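Side-chain contacts in putative transcriptional regulator (Bacillus cytotoxicus NVH 391-98, PDB 3K4H), which probably regulates transcription as a LacI-family repressor-like protein, with a two-lobed sensor region that holds glucose units in its ligand pocket: residues I85-L88 / H89-F93; A151-S154 / D155-L159. One frame throughout, in Å; residues are numbered along the deposited sequence.

In the fold
Interaction 1 (85-93) comes first along the chain and interaction 2 (151-159) follows. Their centres are 35 Å apart, their nearest atoms are about 19 Å apart, and they do not touch. Each belongs to a helix that joins two neighbouring parallel strands. Helix 83-90 links strands 72-75 and 95-98 of the parallel sheet. Helix 144-159 links strands 134-138 and 169-171 of the mixed sheet. The two contacts thus lie in different lobes of a periplasmic-binding-protein-like fold, with bound glucose between the lobes. Interaction 1 ends its helix near the protein surface. Interaction 2 reaches the second subunit and so takes part in the dimer interface.

Interaction 1: residues I85-L88 / H89-F93; sequences IQYL and HEQNF
L88 and F93 meet at a Schellman motif, where helix 83-90 ends and the chain turns toward strand 95-98. The contact is local, within one helix end. F93 N donates to L88 O at 3.0 Å and lies in the carbonyl plane. This is the wider bond of the motif (i to i+5). The bond from N92 N to H89 O (i to i+3), at 3.2 Å, lies within its span. N92 has positive phi (51°), which turns the chain out of the helix. The apolar contact that often accompanies the motif is present too: L88 CD2 lies 4.0 Å from F93 CB and equally near CD1 of the F93 ring.

Before the cap, the helix keeps regular i to i+4 bonds. H89 N, E90 N and Q91 N donate to the carbonyls of I85, Q86 and Y87. The Y87-Q91 bond is the most bent of these three, with an N-H...O angle of 146°.

Y87 and Q91 form the second side-chain pair. Q91 CG sits over one face of the Y87 ring, 3.7 Å from its centroid, in a CH-pi contact offset toward the rim. The ring reaches Q91 because Y87 CG is anti to the backbone N (chi1 175°), which sends the side chain toward the end of the helix. Q86 and E90 run side by side more loosely, with Q86 NE2 4.0 Å from E90 CG.

The buried side of this turn faces its own beta-alpha-beta unit. L88 packs on I73 of strand 72-75 and F95 of strand 95-98, and F93 also touches I73. Helix 54-66 covers the neighbouring side: Y87 meets V62 and V65, L88 meets V61, and F93 meets V65.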
loop_
_atom_site.group_PDB
_atom_site.type_symbol
_atom_site.label_atom_id
_atom_site.label_comp_id
_atom_site.label_asym_id
_atom_site.label_seq_id
_atom_site.Cartn_x
_atom_site.Cartn_y
_atom_site.Cartn_z
ATOM N N ILE A 85 16.050 -2.267 -15.545
ATOM C CA ILE A 85 15.684 -3.306 -14.587
ATOM C C ILE A 85 16.005 -4.706 -15.097
ATOM O O ILE A 85 16.535 -5.504 -14.325
ATOM C CB ILE A 85 14.203 -3.261 -14.187
ATOM C CG1 ILE A 85 13.884 -1.954 -13.479
ATOM C CG2 ILE A 85 13.845 -4.447 -13.243
ATOM C CD1 ILE A 85 12.422 -1.874 -13.020
ATOM N N GLN A 86 15.689 -5.017 -16.363
ATOM C CA GLN A 86 16.047 -6.331 -16.929
ATOM C C GLN A 86 17.534 -6.550 -16.742
ATOM O O GLN A 86 17.960 -7.646 -16.392
ATOM C CB GLN A 86 15.673 -6.500 -18.424
ATOM C CG GLN A 86 14.420 -7.364 -18.749
ATOM C CD GLN A 86 14.361 -8.760 -18.044
ATOM O OE1 GLN A 86 13.495 -8.995 -17.178
ATOM N NE2 GLN A 86 15.266 -9.679 -18.424
ATOM N N TYR A 87 18.315 -5.496 -16.939
ATOM C CA TYR A 87 19.745 -5.606 -16.862
ATOM C C TYR A 87 20.185 -5.904 -15.453
ATOM O O TYR A 87 20.937 -6.861 -15.224
ATOM C CB TYR A 87 20.440 -4.341 -17.368
ATOM C CG TYR A 87 21.942 -4.394 -17.178
ATOM C CD1 TYR A 87 22.547 -3.752 -16.097
ATOM C CD2 TYR A 87 22.756 -5.127 -18.055
ATOM C CE1 TYR A 87 23.936 -3.825 -15.905
ATOM C CE2 TYR A 87 24.137 -5.201 -17.875
ATOM C CZ TYR A 87 24.723 -4.548 -16.801
ATOM O OH TYR A 87 26.086 -4.609 -16.599
ATOM N N LEU A 88 19.727 -5.083 -14.514
ATOM C CA LEU A 88 20.170 -5.191 -13.139
ATOM C C LEU A 88 19.704 -6.504 -12.548
ATOM O O LEU A 88 20.434 -7.129 -11.781
ATOM C CB LEU A 88 19.676 -4.013 -12.297
ATOM C CG LEU A 88 20.137 -2.589 -12.635
ATOM C CD1 LEU A 88 19.526 -1.626 -11.656
ATOM C CD2 LEU A 88 21.658 -2.462 -12.618
ATOM N N HIS A 89 18.497 -6.929 -12.913
ATOM C CA HIS A 89 17.973 -8.198 -12.410
ATOM C C HIS A 89 18.805 -9.383 -12.876
ATOM O O HIS A 89 19.159 -10.242 -12.078
ATOM C CB HIS A 89 16.506 -8.404 -12.779
ATOM C CG HIS A 89 15.989 -9.761 -12.414
ATOM N ND1 HIS A 89 15.746 -10.139 -11.109
ATOM C CD2 HIS A 89 15.681 -10.837 -13.183
ATOM C CE1 HIS A 89 15.309 -11.388 -11.091
ATOM N NE2 HIS A 89 15.253 -11.832 -12.337
ATOM N N GLU A 90 19.127 -9.408 -14.165
ATOM C CA GLU A 90 20.033 -10.414 -14.733
ATOM C C GLU A 90 21.488 -10.418 -14.201
ATOM O O GLU A 90 22.101 -11.467 -14.104
ATOM C CB GLU A 90 20.047 -10.282 -16.251
ATOM C CG GLU A 90 18.776 -10.759 -16.918
ATOM C CD GLU A 90 18.564 -12.242 -16.751
ATOM O OE1 GLU A 90 17.470 -12.632 -16.277
ATOM O OE2 GLU A 90 19.498 -13.013 -17.077
ATOM N N GLN A 91 22.051 -9.254 -13.884
ATOM C CA GLN A 91 23.428 -9.212 -13.412
ATOM C C GLN A 91 23.446 -9.423 -11.906
ATOM O O GLN A 91 24.505 -9.380 -11.264
ATOM C CB GLN A 91 24.141 -7.913 -13.820
ATOM C CG GLN A 91 24.342 -7.670 -15.342
ATOM C CD GLN A 91 24.798 -8.903 -16.147
ATOM O OE1 GLN A 91 25.984 -9.078 -16.456
ATOM N NE2 GLN A 91 23.844 -9.750 -16.504
ATOM N N ASN A 92 22.265 -9.685 -11.357
ATOM C CA ASN A 92 22.075 -9.784 -9.920
ATOM C C ASN A 92 22.643 -8.587 -9.138
ATOM O O ASN A 92 23.224 -8.764 -8.078
ATOM C CB ASN A 92 22.692 -11.082 -9.408
ATOM C CG ASN A 92 21.824 -11.771 -8.387
ATOM O OD1 ASN A 92 21.344 -12.871 -8.635
ATOM N ND2 ASN A 92 21.604 -11.133 -7.241
ATOM N N PHE A 93 22.470 -7.372 -9.660
ATOM C CA PHE A 93 23.003 -6.163 -9.027
ATOM C C PHE A 93 22.004 -5.600 -8.030
ATOM O O PHE A 93 20.810 -5.567 -8.342
ATOM C CB PHE A 93 23.335 -5.106 -10.083
ATOM C CG PHE A 93 24.194 -4.007 -9.562
ATOM C CD1 PHE A 93 23.621 -2.814 -9.109
ATOM C CD2 PHE A 93 25.574 -4.172 -9.478
ATOM C CE1 PHE A 93 24.418 -1.795 -8.589
ATOM C CE2 PHE A 93 26.379 -3.179 -8.965
ATOM C CZ PHE A 93 25.809 -1.979 -8.517
#

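Interaction 2: residues A151-S154 / D155-L159; sequences AGMS and DALKL
A151 to S154 and D155 to K158 are successive turns of helix 144-159, tied by four i to i+4 backbone bonds. D155 N, A156 N, L157 N and K158 N donate to the carbonyls of A151, G152, M153 and S154, at 3.0 to 3.2 Å.

On the buried side, the selenomethionine M153 and L157 cross at an angle, with M153 CE 3.9 Å from L157 CD1. Both also pack on L164. M153 reaches F136 and L157 reaches I134, so this side covers strand 134-138. Helix 115-128 packs against A156 (on A123) and L157 (on I127).

The remaining faces are more polar. The K158 chain is extended beyond CG and runs back past S154, with CE 3.8 Å from S154 OG. On another face, D155 CG lies beside its own backbone N (chi1 -77°), which brings the carboxylate back beside the A151 carbonyl, with D155 CG 3.5 Å from A151 O. D155 OD2 is hydrogen-bonded to Y116 OH and salt-bridged to R120 of the second subunit. L159 packs on L159 of that subunit.

This is the connecting helix of a beta-alpha-beta crossover in a periplasmic-binding-protein-like lobe, with one side on the sheet and another at the dimer interface.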
loop_
_atom_site.group_PDB
_atom_site.type_symbol
_atom_site.label_atom_id
_atom_site.label_comp_id
_atom_site.label_asym_id
_atom_site.label_seq_id
_atom_site.Cartn_x
_atom_site.Cartn_y
_atom_site.Cartn_z
ATOM N N ALA A 151 -5.859 4.872 -12.573
ATOM C CA ALA A 151 -6.696 3.733 -12.173
ATOM C C ALA A 151 -7.609 4.087 -11.007
ATOM O O ALA A 151 -8.777 3.782 -11.038
ATOM C CB ALA A 151 -5.832 2.529 -11.849
ATOM N N GLY A 152 -7.058 4.749 -9.995
ATOM C CA GLY A 152 -7.806 5.184 -8.816
ATOM C C GLY A 152 -8.901 6.193 -9.090
ATOM O O GLY A 152 -9.971 6.101 -8.517
HETATM N N MSE A 153 -8.650 7.167 -9.957
HETATM C CA MSE A 153 -9.679 8.156 -10.241
HETATM C C MSE A 153 -10.794 7.520 -11.105
HETATM O O MSE A 153 -12.002 7.773 -10.908
HETATM C CB MSE A 153 -9.082 9.391 -10.918
HETATM C CG MSE A 153 -9.495 9.566 -12.366
HETATM SE SE MSE A 153 -9.638 11.445 -12.866
HETATM C CE MSE A 153 -10.740 11.219 -14.458
ATOM N N SER A 154 -10.351 6.688 -12.048
ATOM C CA SER A 154 -11.210 5.953 -12.940
ATOM C C SER A 154 -12.201 5.065 -12.167
ATOM O O SER A 154 -13.416 5.136 -12.410
ATOM C CB SER A 154 -10.346 5.156 -13.923
ATOM O OG SER A 154 -11.111 4.211 -14.650
ATOM N N ASP A 155 -11.695 4.249 -11.240
ATOM C CA ASP A 155 -12.546 3.383 -10.421
ATOM C C ASP A 155 -13.507 4.204 -9.589
ATOM O O ASP A 155 -14.683 3.866 -9.477
ATOM C CB ASP A 155 -11.720 2.472 -9.496
ATOM C CG ASP A 155 -11.101 1.283 -10.227
ATOM O OD1 ASP A 155 -11.540 0.937 -11.347
ATOM O OD2 ASP A 155 -10.154 0.690 -9.677
ATOM N N ALA A 156 -12.997 5.286 -9.009
ATOM C CA ALA A 156 -13.813 6.172 -8.183
ATOM C C ALA A 156 -15.017 6.685 -8.977
ATOM O O ALA A 156 -16.147 6.732 -8.453
ATOM C CB ALA A 156 -12.983 7.318 -7.612
ATOM N N LEU A 157 -14.781 7.018 -10.246
ATOM C CA LEU A 157 -15.856 7.500 -11.116
ATOM C C LEU A 157 -16.861 6.421 -11.434
ATOM O O LEU A 157 -18.066 6.685 -11.400
ATOM C CB LEU A 157 -15.325 8.141 -12.408
ATOM C CG LEU A 157 -14.465 9.409 -12.324
ATOM C CD1 LEU A 157 -14.337 10.001 -13.684
ATOM C CD2 LEU A 157 -15.019 10.442 -11.395
ATOM N N LYS A 158 -16.376 5.213 -11.723
ATOM C CA LYS A 158 -17.285 4.081 -12.010
ATOM C C LYS A 158 -18.064 3.644 -10.791
ATOM O O LYS A 158 -19.133 3.102 -10.915
ATOM C CB LYS A 158 -16.555 2.869 -12.595
ATOM C CG LYS A 158 -15.851 3.132 -13.921
ATOM C CD LYS A 158 -15.297 1.839 -14.493
ATOM C CE LYS A 158 -14.153 2.085 -15.476
ATOM N NZ LYS A 158 -13.342 0.834 -15.630
ATOM N N LEU A 159 -17.525 3.876 -9.611
ATOM C CA LEU A 159 -18.215 3.481 -8.400
ATOM C C LEU A 159 -19.336 4.436 -8.022
ATOM O O LEU A 159 -20.262 4.050 -7.332
ATOM C CB LEU A 159 -17.227 3.256 -7.236
ATOM C CG LEU A 159 -16.417 1.945 -7.354
ATOM C CD1 LEU A 159 -15.129 1.982 -6.560
ATOM C CD2 LEU A 159 -17.247 0.704 -6.993
#